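Local coordinates for protein CsuE (Acinetobacter baumannii, PDB 6FJY) that probably serves as the tip adhesion subunit of archaic chaperone-usher Csu pili, which are linked to biofilm formation, at residues Thr64-Asn77 with Leu104-Ser117. Residues are numbered along the deposited sequence; the frame is centred on the assembly and turned at random.
Sequences TGEKLNAIILDSNN and LPFYIRLPAGQSVS
Gln114 meets Asn69 much as a neighbouring strand would, and it illustrates how a side-chain amide can take over where backbone pairing stops. Its CB passes beside Leu68 CD2, and the chain runs on extended beyond CG, bringing the amide level with the backbone of Asn69. CD faces that backbone between Asn69 N and O, and the two amide atoms divide the bonds: OE1 accepts from Asn69 N at 3.0 Å, in the carbonyl plane, while NE2 donates to Asn69 O at 2.7 Å along a nearly straight N-H (171°). A further bond from NE2 to Pro111 O, at 3.1 Å, ties the amide back to its own loop, so three bonds together fix its rotation. Pro111 CD also comes close to Asn69 O.

From Ile71 onward the strands pair directly. Leu73 and Tyr107 form a hydrogen-bonded antiparallel pair, and Ile72 and Ile108 a non-hydrogen-bonded one, their side chains lying together and pointing the same way. Such pairing is the framework of the Ig-like beta sandwich, and here it places strand 67-73 between strands 58-61 and 103-110. Ile72, Phe106 and Ile108 lie on the sheet face where Phe106 and Ile108 also touch Phe29. On the face of Ile71, Leu73 and Tyr107, Arg109 leaves with CG anti to the backbone N (chi1 -175°) and bends at chi3, laying its guanidinium across Leu73, whose CD2 comes within 3.2 Å of NH2.

Beyond the strand, Asp74 CA sits over one face of the Phe106 ring in a CH-pi contact, 3.8 Å from the centroid. The Ser75 hydroxyl donates to Pro105 O at 2.7 Å, approaching tilted from the carbonyl plane. At the far end, Glu66 CB packs against Val116 CG2 at 3.5 Å, and its OE2 accepts from Thr64 OG1 on the anti lone pair.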
loop_
_atom_site.group_PDB
_atom_site.type_symbol
_atom_site.label_atom_id
_atom_site.label_comp_id
_atom_site.label_asym_id
_atom_site.label_seq_id
_atom_site.Cartn_x
_atom_site.Cartn_y
_atom_site.Cartn_z
ATOM N N THR D 64 -4.206 -11.749 14.687
ATOM C CA THR D 64 -3.871 -13.111 14.304
ATOM C C THR D 64 -2.905 -13.780 15.265
ATOM O O THR D 64 -2.778 -15.009 15.238
ATOM C CB THR D 64 -3.269 -13.121 12.902
ATOM O OG1 THR D 64 -2.040 -12.385 12.909
ATOM C CG2 THR D 64 -4.223 -12.477 11.925
ATOM N N GLY D 65 -2.225 -13.012 16.107
ATOM C CA GLY D 65 -1.127 -13.556 16.867
ATOM C C GLY D 65 0.116 -13.818 16.055
ATOM O O GLY D 65 1.108 -14.305 16.609
ATOM N N GLU D 66 0.092 -13.525 14.757
ATOM C CA GLU D 66 1.295 -13.624 13.949
ATOM C C GLU D 66 2.313 -12.588 14.404
ATOM O O GLU D 66 1.961 -11.490 14.844
ATOM C CB GLU D 66 0.974 -13.428 12.467
ATOM C CG GLU D 66 0.091 -14.511 11.872
ATOM C CD GLU D 66 -0.363 -14.185 10.464
ATOM O OE1 GLU D 66 0.225 -14.723 9.501
ATOM O OE2 GLU D 66 -1.305 -13.377 10.322
ATOM N N LYS D 67 3.588 -12.953 14.302
ATOM C CA LYS D 67 4.666 -12.138 14.837
ATOM C C LYS D 67 5.758 -11.994 13.795
ATOM O O LYS D 67 6.257 -12.993 13.270
ATOM C CB LYS D 67 5.250 -12.745 16.123
ATOM C CG LYS D 67 4.235 -13.001 17.225
ATOM C CD LYS D 67 4.911 -13.356 18.546
ATOM C CE LYS D 67 3.887 -13.607 19.651
ATOM N NZ LYS D 67 4.372 -13.182 21.019
ATOM N N LEU D 68 6.118 -10.757 13.493
ATOM C CA LEU D 68 7.287 -10.485 12.675
ATOM C C LEU D 68 8.514 -10.364 13.568
ATOM O O LEU D 68 8.414 -10.027 14.752
ATOM C CB LEU D 68 7.111 -9.197 11.870
ATOM C CG LEU D 68 6.225 -9.217 10.633
ATOM C CD1 LEU D 68 6.001 -7.796 10.175
ATOM C CD2 LEU D 68 6.878 -10.044 9.530
ATOM N N ASN D 69 9.678 -10.620 12.982
ATOM C CA ASN D 69 10.945 -10.499 13.686
ATOM C C ASN D 69 11.797 -9.466 12.969
ATOM O O ASN D 69 12.079 -9.606 11.777
ATOM C CB ASN D 69 11.653 -11.850 13.775
ATOM C CG ASN D 69 10.918 -12.819 14.681
ATOM O OD1 ASN D 69 10.603 -13.941 14.286
ATOM N ND2 ASN D 69 10.623 -12.376 15.903
ATOM N N ALA D 70 12.187 -8.430 13.689
ATOM C CA ALA D 70 12.974 -7.343 13.144
ATOM C C ALA D 70 14.357 -7.340 13.776
ATOM O O ALA D 70 14.683 -8.152 14.648
ATOM C CB ALA D 70 12.271 -6.002 13.363
ATOM N N ILE D 71 15.180 -6.411 13.312
ATOM C CA ILE D 71 16.527 -6.218 13.826
ATOM C C ILE D 71 16.732 -4.720 13.926
ATOM O O ILE D 71 16.608 -4.011 12.919
ATOM C CB ILE D 71 17.601 -6.841 12.918
ATOM C CG1 ILE D 71 17.401 -8.349 12.790
ATOM C CG2 ILE D 71 18.987 -6.516 13.432
ATOM C CD1 ILE D 71 18.338 -8.985 11.802
ATOM N N ILE D 72 17.023 -4.230 15.126
ATOM C CA ILE D 72 17.212 -2.800 15.320
ATOM C C ILE D 72 18.699 -2.491 15.264
ATOM O O ILE D 72 19.511 -3.174 15.896
ATOM C CB ILE D 72 16.591 -2.328 16.642
ATOM C CG1 ILE D 72 15.195 -2.923 16.807
ATOM C CG2 ILE D 72 16.485 -0.825 16.641
ATOM C CD1 ILE D 72 14.300 -2.670 15.621
ATOM N N LEU D 73 19.054 -1.466 14.491
ATOM C CA LEU D 73 20.439 -1.067 14.310
ATOM C C LEU D 73 20.588 0.419 14.595
ATOM O O LEU D 73 19.678 1.210 14.336
ATOM C CB LEU D 73 20.935 -1.378 12.886
ATOM C CG LEU D 73 20.915 -2.825 12.374
ATOM C CD1 LEU D 73 19.645 -3.122 11.602
ATOM C CD2 LEU D 73 22.140 -3.087 11.509
ATOM N N ASP D 74 21.761 0.790 15.119
ATOM C CA ASP D 74 22.058 2.159 15.516
ATOM C C ASP D 74 22.501 2.981 14.311
ATOM O O ASP D 74 22.459 2.529 13.166
ATOM C CB ASP D 74 23.121 2.180 16.613
ATOM C CG ASP D 74 24.416 1.497 16.192
ATOM O OD1 ASP D 74 24.554 1.168 14.997
ATOM O OD2 ASP D 74 25.293 1.280 17.059
ATOM N N SER D 75 22.967 4.203 14.574
ATOM C CA SER D 75 23.287 5.141 13.507
ATOM C C SER D 75 24.497 4.715 12.682
ATOM O O SER D 75 24.714 5.266 11.601
ATOM C CB SER D 75 23.518 6.532 14.101
ATOM O OG SER D 75 22.415 6.927 14.901
ATOM N N ASN D 76 25.299 3.767 13.164
ATOM C CA ASN D 76 26.427 3.242 12.406
ATOM C C ASN D 76 26.120 1.881 11.784
ATOM O O ASN D 76 27.045 1.147 11.424
ATOM C CB ASN D 76 27.663 3.153 13.300
ATOM C CG ASN D 76 28.132 4.509 13.784
ATOM O OD1 ASN D 76 28.416 5.408 12.985
ATOM N ND2 ASN D 76 28.217 4.666 15.102
ATOM N N ASN D 77 24.836 1.541 11.659
ATOM C CA ASN D 77 24.368 0.239 11.173
ATOM C C ASN D 77 24.932 -0.925 11.991
ATOM O O ASN D 77 25.231 -1.993 11.457
ATOM C CB ASN D 77 24.659 0.058 9.681
ATOM C CG ASN D 77 23.438 0.333 8.814
ATOM O OD1 ASN D 77 22.643 -0.569 8.535
ATOM N ND2 ASN D 77 23.272 1.584 8.401
ATOM N N LEU D 104 18.720 11.720 15.464
ATOM C CA LEU D 104 19.688 10.651 15.360
ATOM C C LEU D 104 18.936 9.400 14.939
ATOM O O LEU D 104 17.999 8.992 15.633
ATOM C CB LEU D 104 20.408 10.432 16.676
ATOM C CG LEU D 104 21.592 9.483 16.552
ATOM C CD1 LEU D 104 22.633 10.047 15.594
ATOM C CD2 LEU D 104 22.182 9.246 17.908
ATOM N N PRO D 105 19.257 8.808 13.789
ATOM C CA PRO D 105 18.443 7.705 13.279
ATOM C C PRO D 105 18.930 6.340 13.732
ATOM O O PRO D 105 20.128 6.077 13.858
ATOM C CB PRO D 105 18.597 7.851 11.759
ATOM C CG PRO D 105 19.964 8.402 11.598
ATOM C CD PRO D 105 20.196 9.314 12.771
ATOM N N PHE D 106 17.961 5.481 14.008
ATOM C CA PHE D 106 18.140 4.043 14.088
ATOM C C PHE D 106 17.416 3.409 12.904
ATOM O O PHE D 106 16.655 4.068 12.187
ATOM C CB PHE D 106 17.601 3.481 15.412
ATOM C CG PHE D 106 18.527 3.651 16.593
ATOM C CD1 PHE D 106 19.637 4.476 16.527
ATOM C CD2 PHE D 106 18.281 2.965 17.772
ATOM C CE1 PHE D 106 20.478 4.619 17.623
ATOM C CE2 PHE D 106 19.118 3.102 18.866
ATOM C CZ PHE D 106 20.217 3.932 18.792
ATOM N N TYR D 107 17.633 2.112 12.722
ATOM C CA TYR D 107 17.141 1.421 11.543
ATOM C C TYR D 107 16.472 0.122 11.959
ATOM O O TYR D 107 16.965 -0.591 12.839
ATOM C CB TYR D 107 18.280 1.148 10.532
ATOM C CG TYR D 107 18.970 2.415 10.051
ATOM C CD1 TYR D 107 18.504 3.111 8.940
ATOM C CD2 TYR D 107 20.076 2.929 10.727
ATOM C CE1 TYR D 107 19.133 4.275 8.512
ATOM C CE2 TYR D 107 20.707 4.095 10.306
ATOM C CZ TYR D 107 20.235 4.759 9.201
ATOM O OH TYR D 107 20.858 5.913 8.786
ATOM N N ILE D 108 15.345 -0.173 11.321
ATOM C CA ILE D 108 14.685 -1.462 11.440
ATOM C C ILE D 108 15.067 -2.321 10.241
ATOM O O ILE D 108 14.973 -1.885 9.084
ATOM C CB ILE D 108 13.160 -1.307 11.539
ATOM C CG1 ILE D 108 12.782 -0.495 12.776
ATOM C CG2 ILE D 108 12.502 -2.666 11.594
ATOM C CD1 ILE D 108 11.289 -0.420 13.018
ATOM N N ARG D 109 15.489 -3.541 10.520
ATOM C CA ARG D 109 15.794 -4.545 9.510
ATOM C C ARG D 109 14.800 -5.689 9.666
ATOM O O ARG D 109 14.784 -6.368 10.698
ATOM C CB ARG D 109 17.233 -5.050 9.661
ATOM C CG ARG D 109 17.674 -6.011 8.562
ATOM C CD ARG D 109 19.129 -6.435 8.717
ATOM N NE ARG D 109 20.064 -5.332 8.490
ATOM C CZ ARG D 109 21.367 -5.394 8.755
ATOM N NH1 ARG D 109 21.900 -6.506 9.253
ATOM N NH2 ARG D 109 22.141 -4.346 8.516
ATOM N N LEU D 110 13.969 -5.896 8.649
ATOM C CA LEU D 110 13.133 -7.082 8.573
ATOM C C LEU D 110 13.848 -8.142 7.745
ATOM O O LEU D 110 14.042 -7.937 6.535
ATOM C CB LEU D 110 11.790 -6.746 7.961
ATOM C CG LEU D 110 10.952 -5.815 8.830
ATOM C CD1 LEU D 110 9.636 -5.471 8.166
ATOM C CD2 LEU D 110 10.711 -6.462 10.165
ATOM N N PRO D 111 14.279 -9.253 8.338
ATOM C CA PRO D 111 14.894 -10.324 7.546
ATOM C C PRO D 111 13.954 -10.862 6.479
ATOM O O PRO D 111 12.757 -11.038 6.711
ATOM C CB PRO D 111 15.212 -11.395 8.593
ATOM C CG PRO D 111 15.380 -10.628 9.862
ATOM C CD PRO D 111 14.431 -9.476 9.784
ATOM N N ALA D 112 14.522 -11.153 5.307
ATOM C CA ALA D 112 13.763 -11.753 4.221
ATOM C C ALA D 112 13.304 -13.155 4.596
ATOM O O ALA D 112 13.823 -13.784 5.524
ATOM C CB ALA D 112 14.592 -11.807 2.933
ATOM N N GLY D 113 12.322 -13.649 3.848
ATOM C CA GLY D 113 11.778 -14.970 4.088
ATOM C C GLY D 113 10.697 -15.032 5.140
ATOM O O GLY D 113 10.402 -16.123 5.640
ATOM N N GLN D 114 10.098 -13.900 5.492
ATOM C CA GLN D 114 9.023 -13.835 6.474
ATOM C C GLN D 114 7.705 -13.604 5.746
ATOM O O GLN D 114 7.518 -12.563 5.105
ATOM C CB GLN D 114 9.272 -12.723 7.492
ATOM C CG GLN D 114 10.590 -12.828 8.244
ATOM C CD GLN D 114 10.617 -11.940 9.490
ATOM O OE1 GLN D 114 9.687 -11.958 10.300
ATOM N NE2 GLN D 114 11.676 -11.148 9.635
ATOM N N SER D 115 6.798 -14.571 5.848
ATOM C CA SER D 115 5.507 -14.531 5.175
ATOM C C SER D 115 4.425 -14.367 6.232
ATOM O O SER D 115 4.231 -15.257 7.066
ATOM C CB SER D 115 5.278 -15.799 4.348
ATOM O OG SER D 115 4.020 -15.772 3.696
ATOM N N VAL D 116 3.725 -13.230 6.195
ATOM C CA VAL D 116 2.764 -12.870 7.232
ATOM C C VAL D 116 1.597 -12.123 6.598
ATOM O O VAL D 116 1.714 -11.547 5.513
ATOM C CB VAL D 116 3.426 -12.025 8.349
ATOM C CG1 VAL D 116 3.267 -10.523 8.082
ATOM C CG2 VAL D 116 2.871 -12.405 9.695
ATOM N N SER D 117 0.456 -12.143 7.286
ATOM C CA SER D 117 -0.756 -11.536 6.760
ATOM C C SER D 117 -0.694 -10.015 6.880
ATOM O O SER D 117 0.006 -9.484 7.745
ATOM C CB SER D 117 -1.981 -12.060 7.502
ATOM O OG SER D 117 -1.943 -11.701 8.871
#